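Local coordinates for protein PA0821 (Pseudomonas aeruginosa, PDB 7DRG) that probably acts as an immunity protein (antitoxin) of the type VI secretion system, protecting the cell against a VRR-NUC domain effector, at residues 143-148 against 215-220. Sequence-based numbering, arbitrary orientation.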
loop_
_atom_site.group_PDB
_atom_site.type_symbol
_atom_site.label_atom_id
_atom_site.label_comp_id
_atom_site.label_asym_id
_atom_site.label_seq_id
_atom_site.Cartn_x
_atom_site.Cartn_y
_atom_site.Cartn_z
ATOM N N LEU B 143 15.720 -6.197 29.091
ATOM C CA LEU B 143 14.538 -6.804 28.489
ATOM C C LEU B 143 14.955 -7.703 27.331
ATOM O O LEU B 143 15.599 -7.240 26.381
ATOM C CB LEU B 143 13.566 -5.724 28.016
ATOM C CG LEU B 143 12.155 -6.215 27.694
ATOM C CD1 LEU B 143 11.544 -6.887 28.920
ATOM C CD2 LEU B 143 11.315 -5.040 27.218
ATOM N N SER B 144 14.597 -8.980 27.417
ATOM C CA SER B 144 14.856 -9.964 26.377
ATOM C C SER B 144 13.562 -10.283 25.626
ATOM O O SER B 144 12.466 -9.867 26.013
ATOM C CB SER B 144 15.469 -11.227 26.987
ATOM O OG SER B 144 16.718 -10.926 27.608
ATOM N N VAL B 145 13.696 -11.021 24.525
ATOM C CA VAL B 145 12.567 -11.272 23.630
ATOM C C VAL B 145 12.587 -12.721 23.175
ATOM O O VAL B 145 13.635 -13.240 22.781
ATOM C CB VAL B 145 12.592 -10.341 22.398
ATOM C CG1 VAL B 145 11.486 -10.731 21.419
ATOM C CG2 VAL B 145 12.458 -8.879 22.810
ATOM N N LEU B 146 11.425 -13.369 23.217
ATOM C CA LEU B 146 11.190 -14.630 22.526
ATOM C C LEU B 146 10.117 -14.392 21.479
ATOM O O LEU B 146 9.032 -13.903 21.809
ATOM C CB LEU B 146 10.728 -15.730 23.489
ATOM C CG LEU B 146 10.240 -17.022 22.830
ATOM C CD1 LEU B 146 11.343 -17.688 22.016
ATOM C CD2 LEU B 146 9.716 -18.000 23.873
ATOM N N GLU B 147 10.408 -14.748 20.230
ATOM C CA GLU B 147 9.421 -14.693 19.157
ATOM C C GLU B 147 9.323 -16.062 18.513
ATOM O O GLU B 147 10.336 -16.737 18.315
ATOM C CB GLU B 147 9.784 -13.670 18.075
ATOM C CG GLU B 147 9.734 -12.235 18.500
ATOM C CD GLU B 147 9.590 -11.312 17.305
ATOM O OE1 GLU B 147 8.526 -10.683 17.179
ATOM O OE2 GLU B 147 10.532 -11.236 16.477
ATOM N N PHE B 148 8.107 -16.470 18.172
ATOM C CA PHE B 148 7.940 -17.771 17.551
ATOM C C PHE B 148 6.711 -17.726 16.663
ATOM O O PHE B 148 5.821 -16.894 16.849
ATOM C CB PHE B 148 7.831 -18.887 18.602
ATOM C CG PHE B 148 6.552 -18.864 19.374
ATOM C CD1 PHE B 148 6.346 -17.926 20.366
ATOM C CD2 PHE B 148 5.544 -19.771 19.089
ATOM C CE1 PHE B 148 5.147 -17.902 21.078
ATOM C CE2 PHE B 148 4.342 -19.754 19.792
ATOM C CZ PHE B 148 4.151 -18.811 20.790
ATOM N N LEU B 215 14.911 -5.136 18.527
ATOM C CA LEU B 215 15.430 -3.777 18.388
ATOM C C LEU B 215 14.659 -2.787 19.251
ATOM O O LEU B 215 15.229 -1.784 19.694
ATOM C CB LEU B 215 15.371 -3.310 16.931
ATOM C CG LEU B 215 16.091 -4.104 15.843
ATOM C CD1 LEU B 215 16.101 -3.316 14.536
ATOM C CD2 LEU B 215 17.496 -4.463 16.276
ATOM N N LEU B 216 13.370 -3.040 19.485
ATOM C CA LEU B 216 12.557 -2.145 20.299
ATOM C C LEU B 216 12.844 -2.296 21.788
ATOM O O LEU B 216 12.752 -1.314 22.537
ATOM C CB LEU B 216 11.067 -2.413 20.038
ATOM C CG LEU B 216 10.531 -2.164 18.623
ATOM C CD1 LEU B 216 9.096 -2.659 18.483
ATOM C CD2 LEU B 216 10.623 -0.681 18.281
ATOM N N ALA B 217 13.233 -3.503 22.215
ATOM C CA ALA B 217 13.092 -3.914 23.611
ATOM C C ALA B 217 13.821 -2.995 24.589
ATOM O O ALA B 217 13.331 -2.755 25.699
ATOM C CB ALA B 217 13.587 -5.352 23.770
ATOM N N ASN B 218 15.002 -2.499 24.227
ATOM C CA ASN B 218 15.791 -1.729 25.184
ATOM C C ASN B 218 16.065 -0.306 24.710
ATOM O O ASN B 218 17.036 0.320 25.149
ATOM C CB ASN B 218 17.086 -2.466 25.521
ATOM C CG ASN B 218 16.820 -3.761 26.272
ATOM O OD1 ASN B 218 16.452 -3.745 27.444
ATOM N ND2 ASN B 218 16.969 -4.882 25.586
ATOM N N THR B 219 15.213 0.213 23.832
ATOM C CA THR B 219 15.237 1.622 23.491
ATOM C C THR B 219 14.711 2.448 24.665
ATOM O O THR B 219 13.929 1.950 25.479
ATOM C CB THR B 219 14.375 1.882 22.260
ATOM O OG1 THR B 219 13.024 1.496 22.540
ATOM C CG2 THR B 219 14.889 1.091 21.068
ATOM N N PRO B 220 15.116 3.718 24.771
ATOM C CA PRO B 220 14.544 4.571 25.827
ATOM C C PRO B 220 13.034 4.698 25.730
ATOM O O PRO B 220 12.360 4.859 26.754
ATOM C CB PRO B 220 15.235 5.924 25.607
ATOM C CG PRO B 220 16.446 5.620 24.800
ATOM C CD PRO B 220 16.097 4.443 23.945
#
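The flat carboxamide of N218 meets the backbone of L143 with both its polar atoms: L143 N lies in the carbonyl plane at OD1, whereas L143 O is tilted from the amide plane at ND2, and L143 CB approaches OD1 to 3.5 Å. Through this pair of hydrogen bonds the asparagine side chain engages both main-chain polar groups of one residue, as a neighbouring strand would. In this member of the type VI immunity family for VRR-NUC effectors, it joins residues 143-148, which lie on strand 144-151, to the type I beta turn from L216 to T219, which overlaps helix 213-216. L143 N donates to a lone pair of N218 OD1 over 3.0 Å, with an N-H...O angle of 162°. In return N218 ND2 gives a hydrogen to L143 O at 2.8 Å, arriving on a lone pair in the plane of that carbonyl. Two bonds to one residue fix the rotation of the carboxamide and settle which end is oxygen and which nitrogen. N218 CG lies opposite its own carbonyl carbon across the CA-CB bond (chi1 -66°), which swings the amide across to L143.

Beside these bonds runs a small apolar seam. The methyl of A217 points at the strand and touches V145 CG2 at 3.8 Å. With CG of L143 anti to the backbone N (chi1 -165°), its CD2 lies against A217 O at 3.4 Å and makes a longer apolar contact with A217 CB, at 4.1 Å. The side chains of L143 and V145 also touch Y45 of the antiparallel strand 34-46, while S144 faces away from the turn, its OG bonded to K132 N. Within the turn, L216 O accepts from both T219 N and T219 OG1, the hydroxyl oxygen lying 2.8 Å from L216 O.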